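Long-range contact in uncharacterized ACR, COG1565 superfamily (Burkholderia thailandensis, PDB 4F3N), which is of unknown function but probably an S-adenosyl-L-methionine-dependent methyltransferase, perhaps one that symmetrically dimethylates protein arginines: residues E273-A287 with A339-A353. Numbering follows the deposited sequence. Where two conformers were deposited one is given.
Sequences ETHDAAVAFVRTVCA and AHVEFSAIHEAGVGA
The carboxylate of Glu342, which meets His275 across the contact through a water, is gripped by several groups: OE2 accepts from Ala345 N on its syn side and, weakly, from Ser344 N, while a water 3.0 Å from His275 ND1 donates to Glu342 OE1. Glu342 folds back at chi2 (-84°) to cap its own helix in this way, and His275 holds the N-cap position of the other. A chi1 that puts CG anti to the carbonyl carbon turns the His275 ring toward 339-353 and brings His275 CE1 to 3.6 Å from Glu342 CB, while Glu342 N lies over one face near the rim. Ring and carboxylate planes stand 84° apart. His275 NE2 adds a weak, bent hydrogen bond to His340 O (3.1 Å). Two strand-to-helix junctions thus meet side by side. From them helices 276-287 and 343-352 run in the same general sense, 31° apart and 7.8 Å between axes, beside the mixed seven-stranded sheet of the Rossmann-like methyltransferase fold; Val282 and Cys286 also touch Phe412 of its strand 407-414. That short separation goes with Ala345, Ala349, Gly350 and Ala353 lying along the interface. Ala349 CB points into helix 276-287, 3.7 Å from Val279 O and also touching CG1 of both Val279 and Val282. Val279 CG2 reaches Ala345 CB, whereas the side chains of Val282 and Ile346 cross at about a right angle, Val282 CG2 lying 4.0 Å from Ile346 CG2. Further along, Cys286 SG rests 3.6 Å from Gly350 CA, and Ala353 CB abuts Cys286 CB. Arg414 NH2, from strand 407-414, hydrogen-bonds to Cys286 O and Ala353 O.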
loop_
_atom_site.group_PDB
_atom_site.type_symbol
_atom_site.label_atom_id
_atom_site.label_comp_id
_atom_site.label_asym_id
_atom_site.label_seq_id
_atom_site.Cartn_x
_atom_site.Cartn_y
_atom_site.Cartn_z
ATOM N N GLU A 273 -13.603 -3.309 -7.163
ATOM C CA GLU A 273 -12.585 -4.236 -6.676
ATOM C C GLU A 273 -12.980 -4.749 -5.328
ATOM O O GLU A 273 -13.582 -4.007 -4.537
ATOM C CB GLU A 273 -11.240 -3.523 -6.482
ATOM C CG GLU A 273 -10.669 -2.854 -7.694
ATOM C CD GLU A 273 -11.323 -1.521 -7.979
ATOM O OE1 GLU A 273 -11.730 -0.845 -7.001
ATOM O OE2 GLU A 273 -11.445 -1.149 -9.166
ATOM N N THR A 274 -12.651 -6.021 -5.073
ATOM C CA THR A 274 -12.551 -6.556 -3.739
ATOM C C THR A 274 -11.066 -6.795 -3.350
ATOM O O THR A 274 -10.187 -6.961 -4.212
ATOM C CB THR A 274 -13.395 -7.831 -3.536
ATOM O OG1 THR A 274 -12.876 -8.889 -4.340
ATOM C CG2 THR A 274 -14.864 -7.570 -3.937
ATOM N N HIS A 275 -10.829 -6.790 -2.038
ATOM C CA HIS A 275 -9.483 -6.737 -1.440
ATOM C C HIS A 275 -9.172 -7.873 -0.512
ATOM O O HIS A 275 -8.613 -7.665 0.577
ATOM C CB HIS A 275 -9.289 -5.403 -0.712
ATOM C CG HIS A 275 -9.695 -4.227 -1.538
ATOM N ND1 HIS A 275 -10.955 -3.795 -1.564
ATOM C CD2 HIS A 275 -8.966 -3.385 -2.327
ATOM C CE1 HIS A 275 -11.036 -2.746 -2.377
ATOM N NE2 HIS A 275 -9.819 -2.499 -2.854
ATOM N N ASP A 276 -9.533 -9.099 -0.912
ATOM C CA ASP A 276 -9.303 -10.287 -0.059
ATOM C C ASP A 276 -7.826 -10.405 0.360
ATOM O O ASP A 276 -7.548 -10.755 1.523
ATOM C CB ASP A 276 -9.759 -11.598 -0.717
ATOM C CG ASP A 276 -11.272 -11.683 -0.904
ATOM O OD1 ASP A 276 -12.022 -11.246 -0.040
ATOM O OD2 ASP A 276 -11.719 -12.225 -1.914
ATOM N N ALA A 277 -6.888 -10.120 -0.549
ATOM C CA ALA A 277 -5.471 -10.335 -0.245
ATOM C C ALA A 277 -4.996 -9.353 0.807
ATOM O O ALA A 277 -4.246 -9.708 1.708
ATOM C CB ALA A 277 -4.597 -10.238 -1.487
ATOM N N ALA A 278 -5.402 -8.108 0.666
ATOM C CA ALA A 278 -5.072 -7.097 1.685
ATOM C C ALA A 278 -5.673 -7.387 3.038
ATOM O O ALA A 278 -5.038 -7.177 4.086
ATOM C CB ALA A 278 -5.467 -5.695 1.199
ATOM N N VAL A 279 -6.935 -7.804 3.039
ATOM C CA VAL A 279 -7.594 -8.222 4.258
ATOM C C VAL A 279 -6.824 -9.376 4.953
ATOM O O VAL A 279 -6.582 -9.352 6.184
ATOM C CB VAL A 279 -9.118 -8.539 3.988
ATOM C CG1 VAL A 279 -9.726 -9.368 5.105
ATOM C CG2 VAL A 279 -9.881 -7.228 3.811
ATOM N N ALA A 280 -6.431 -10.380 4.164
ATOM C CA ALA A 280 -5.711 -11.543 4.643
ATOM C C ALA A 280 -4.430 -11.077 5.266
ATOM O O ALA A 280 -4.043 -11.555 6.338
ATOM C CB ALA A 280 -5.405 -12.495 3.495
ATOM N N PHE A 281 -3.786 -10.113 4.598
ATOM C CA PHE A 281 -2.503 -9.563 5.101
ATOM C C PHE A 281 -2.638 -8.841 6.421
ATOM O O PHE A 281 -1.865 -9.083 7.344
ATOM C CB PHE A 281 -1.920 -8.627 4.049
ATOM C CG PHE A 281 -0.638 -7.944 4.464
ATOM C CD1 PHE A 281 0.557 -8.645 4.509
ATOM C CD2 PHE A 281 -0.629 -6.611 4.796
ATOM C CE1 PHE A 281 1.732 -8.024 4.914
ATOM C CE2 PHE A 281 0.570 -5.975 5.163
ATOM C CZ PHE A 281 1.731 -6.683 5.223
ATOM N N VAL A 282 -3.639 -7.980 6.541
ATOM C CA VAL A 282 -3.871 -7.252 7.781
ATOM C C VAL A 282 -4.248 -8.201 8.924
ATOM O O VAL A 282 -3.752 -8.057 10.041
ATOM C CB VAL A 282 -4.876 -6.123 7.589
ATOM C CG1 VAL A 282 -5.305 -5.451 8.935
ATOM C CG2 VAL A 282 -4.261 -5.101 6.638
ATOM N N ARG A 283 -5.052 -9.231 8.630
ATOM C CA ARG A 283 -5.326 -10.223 9.657
ATOM C C ARG A 283 -4.037 -10.848 10.140
ATOM O O ARG A 283 -3.884 -11.035 11.338
ATOM C CB ARG A 283 -6.266 -11.304 9.143
ATOM C CG ARG A 283 -7.677 -10.800 8.919
ATOM C CD ARG A 283 -8.544 -11.938 8.413
ATOM N NE ARG A 283 -9.945 -11.557 8.299
ATOM C CZ ARG A 283 -10.864 -12.230 7.608
ATOM N NH1 ARG A 283 -10.554 -13.348 6.949
ATOM N NH2 ARG A 283 -12.123 -11.805 7.606
ATOM N N THR A 284 -3.162 -11.227 9.213
ATOM C CA THR A 284 -1.926 -11.928 9.555
ATOM C C THR A 284 -1.033 -11.022 10.393
ATOM O O THR A 284 -0.466 -11.450 11.375
ATOM C CB THR A 284 -1.186 -12.413 8.285
ATOM O OG1 THR A 284 -2.054 -13.329 7.562
ATOM C CG2 THR A 284 0.125 -13.039 8.616
ATOM N N VAL A 285 -0.899 -9.766 9.983
ATOM C CA VAL A 285 -0.105 -8.799 10.770
ATOM C C VAL A 285 -0.623 -8.583 12.182
ATOM O O VAL A 285 0.143 -8.560 13.155
ATOM C CB VAL A 285 -0.022 -7.452 10.023
ATOM C CG1 VAL A 285 0.673 -6.382 10.895
ATOM C CG2 VAL A 285 0.678 -7.676 8.684
ATOM N N CYS A 286 -1.926 -8.445 12.316
ATOM C CA CYS A 286 -2.531 -8.123 13.590
ATOM C C CYS A 286 -2.548 -9.356 14.508
ATOM O O CYS A 286 -2.478 -9.222 15.728
ATOM C CB CYS A 286 -3.917 -7.509 13.413
ATOM S SG CYS A 286 -3.854 -5.818 12.783
ATOM N N ALA A 287 -2.565 -10.547 13.922
ATOM C CA ALA A 287 -2.465 -11.759 14.732
ATOM C C ALA A 287 -1.009 -11.948 15.206
ATOM O O ALA A 287 -0.748 -12.452 16.317
ATOM C CB ALA A 287 -2.961 -12.965 13.959
ATOM N N ALA A 339 -4.876 -0.571 -6.809
ATOM C CA ALA A 339 -6.248 -0.222 -6.530
ATOM C C ALA A 339 -6.210 0.579 -5.252
ATOM O O ALA A 339 -5.324 0.395 -4.455
ATOM C CB ALA A 339 -7.084 -1.457 -6.300
ATOM N N HIS A 340 -7.176 1.445 -5.038
ATOM C CA HIS A 340 -7.270 2.148 -3.749
ATOM C C HIS A 340 -7.648 1.176 -2.665
ATOM O O HIS A 340 -8.113 0.065 -2.934
ATOM C CB HIS A 340 -8.315 3.229 -3.843
ATOM C CG HIS A 340 -7.901 4.437 -4.638
ATOM N ND1 HIS A 340 -7.149 4.377 -5.801
ATOM C CD2 HIS A 340 -8.177 5.775 -4.424
ATOM C CE1 HIS A 340 -6.947 5.627 -6.254
ATOM N NE2 HIS A 340 -7.584 6.482 -5.428
ATOM N N VAL A 341 -7.425 1.554 -1.416
ATOM C CA VAL A 341 -7.706 0.722 -0.304
ATOM C C VAL A 341 -9.087 1.001 0.257
ATOM O O VAL A 341 -9.512 2.168 0.372
ATOM C CB VAL A 341 -6.611 0.952 0.773
ATOM C CG1 VAL A 341 -6.938 0.235 2.065
ATOM C CG2 VAL A 341 -5.267 0.548 0.205
ATOM N N GLU A 342 -9.782 -0.065 0.640
ATOM C CA GLU A 342 -11.121 0.054 1.225
ATOM C C GLU A 342 -10.962 -0.122 2.722
ATOM O O GLU A 342 -10.775 -1.238 3.227
ATOM C CB GLU A 342 -12.064 -0.950 0.557
ATOM C CG GLU A 342 -13.529 -0.680 0.845
ATOM C CD GLU A 342 -13.956 -1.274 2.144
ATOM O OE1 GLU A 342 -14.344 -2.450 2.127
ATOM O OE2 GLU A 342 -13.898 -0.580 3.169
ATOM N N PHE A 343 -10.938 1.009 3.439
ATOM C CA PHE A 343 -10.483 1.016 4.832
ATOM C C PHE A 343 -11.432 0.388 5.843
ATOM O O PHE A 343 -10.977 0.005 6.928
ATOM C CB PHE A 343 -10.059 2.427 5.270
ATOM C CG PHE A 343 -8.712 2.819 4.771
ATOM C CD1 PHE A 343 -7.577 2.376 5.407
ATOM C CD2 PHE A 343 -8.569 3.600 3.658
ATOM C CE1 PHE A 343 -6.335 2.716 4.939
ATOM C CE2 PHE A 343 -7.346 3.985 3.182
ATOM C CZ PHE A 343 -6.190 3.530 3.836
ATOM N N SER A 344 -12.724 0.259 5.524
ATOM C CA SER A 344 -13.655 -0.401 6.458
ATOM C C SER A 344 -13.328 -1.892 6.610
ATOM O O SER A 344 -13.259 -2.410 7.717
ATOM C CB SER A 344 -15.107 -0.212 6.014
ATOM O OG SER A 344 -15.399 1.169 5.932
ATOM N N ALA A 345 -13.081 -2.543 5.498
ATOM C CA ALA A 345 -12.657 -3.930 5.471
ATOM C C ALA A 345 -11.300 -4.099 6.155
ATOM O O ALA A 345 -11.103 -5.096 6.844
ATOM C CB ALA A 345 -12.574 -4.422 4.046
ATOM N N ILE A 346 -10.378 -3.151 5.933
ATOM C CA ILE A 346 -9.089 -3.180 6.665
ATOM C C ILE A 346 -9.318 -3.060 8.170
ATOM O O ILE A 346 -8.765 -3.829 8.956
ATOM C CB ILE A 346 -8.124 -2.084 6.143
ATOM C CG1 ILE A 346 -7.801 -2.314 4.682
ATOM C CG2 ILE A 346 -6.819 -2.009 6.976
ATOM C CD1 ILE A 346 -7.331 -3.727 4.332
ATOM N N HIS A 347 -10.164 -2.111 8.593
ATOM C CA HIS A 347 -10.553 -1.998 10.006
ATOM C C HIS A 347 -11.068 -3.305 10.575
ATOM O O HIS A 347 -10.596 -3.780 11.632
ATOM C CB HIS A 347 -11.627 -0.925 10.117
ATOM C CG HIS A 347 -12.312 -0.882 11.461
ATOM N ND1 HIS A 347 -13.648 -0.819 11.576
ATOM C CD2 HIS A 347 -11.807 -0.912 12.741
ATOM C CE1 HIS A 347 -13.998 -0.773 12.874
ATOM N NE2 HIS A 347 -12.882 -0.807 13.611
ATOM N N GLU A 348 -12.028 -3.916 9.875
ATOM C CA GLU A 348 -12.599 -5.190 10.351
ATOM C C GLU A 348 -11.560 -6.295 10.412
ATOM O O GLU A 348 -11.572 -7.115 11.334
ATOM C CB GLU A 348 -13.829 -5.564 9.492
ATOM C CG GLU A 348 -14.918 -4.502 9.690
ATOM C CD GLU A 348 -15.914 -4.384 8.548
ATOM O OE1 GLU A 348 -16.028 -5.318 7.719
ATOM O OE2 GLU A 348 -16.596 -3.328 8.446
ATOM N N ALA A 349 -10.657 -6.295 9.457
ATOM C CA ALA A 349 -9.568 -7.288 9.388
ATOM C C ALA A 349 -8.717 -7.236 10.660
ATOM O O ALA A 349 -8.491 -8.266 11.313
ATOM C CB ALA A 349 -8.710 -7.092 8.144
ATOM N N GLY A 350 -8.295 -6.038 11.031
ATOM C CA GLY A 350 -7.424 -5.885 12.165
ATOM C C GLY A 350 -8.093 -6.121 13.508
ATOM O O GLY A 350 -7.534 -6.830 14.364
ATOM N N VAL A 351 -9.276 -5.557 13.715
ATOM C CA VAL A 351 -9.944 -5.711 15.001
ATOM C C VAL A 351 -10.518 -7.118 15.131
ATOM O O VAL A 351 -10.591 -7.646 16.231
ATOM C CB VAL A 351 -11.025 -4.640 15.250
ATOM C CG1 VAL A 351 -11.797 -4.956 16.518
ATOM C CG2 VAL A 351 -10.389 -3.251 15.331
ATOM N N GLY A 352 -10.872 -7.732 14.010
ATOM C CA GLY A 352 -11.343 -9.128 14.012
ATOM C C GLY A 352 -10.257 -10.114 14.385
ATOM O O GLY A 352 -10.526 -11.227 14.803
ATOM N N ALA A 353 -9.007 -9.697 14.258
ATOM C CA ALA A 353 -7.882 -10.484 14.703
ATOM C C ALA A 353 -7.571 -10.220 16.161
ATOM O O ALA A 353 -6.671 -10.835 16.724
ATOM C CB ALA A 353 -6.669 -10.179 13.838
HETATM O O HOH W 1 -12.457 -4.709 0.854
#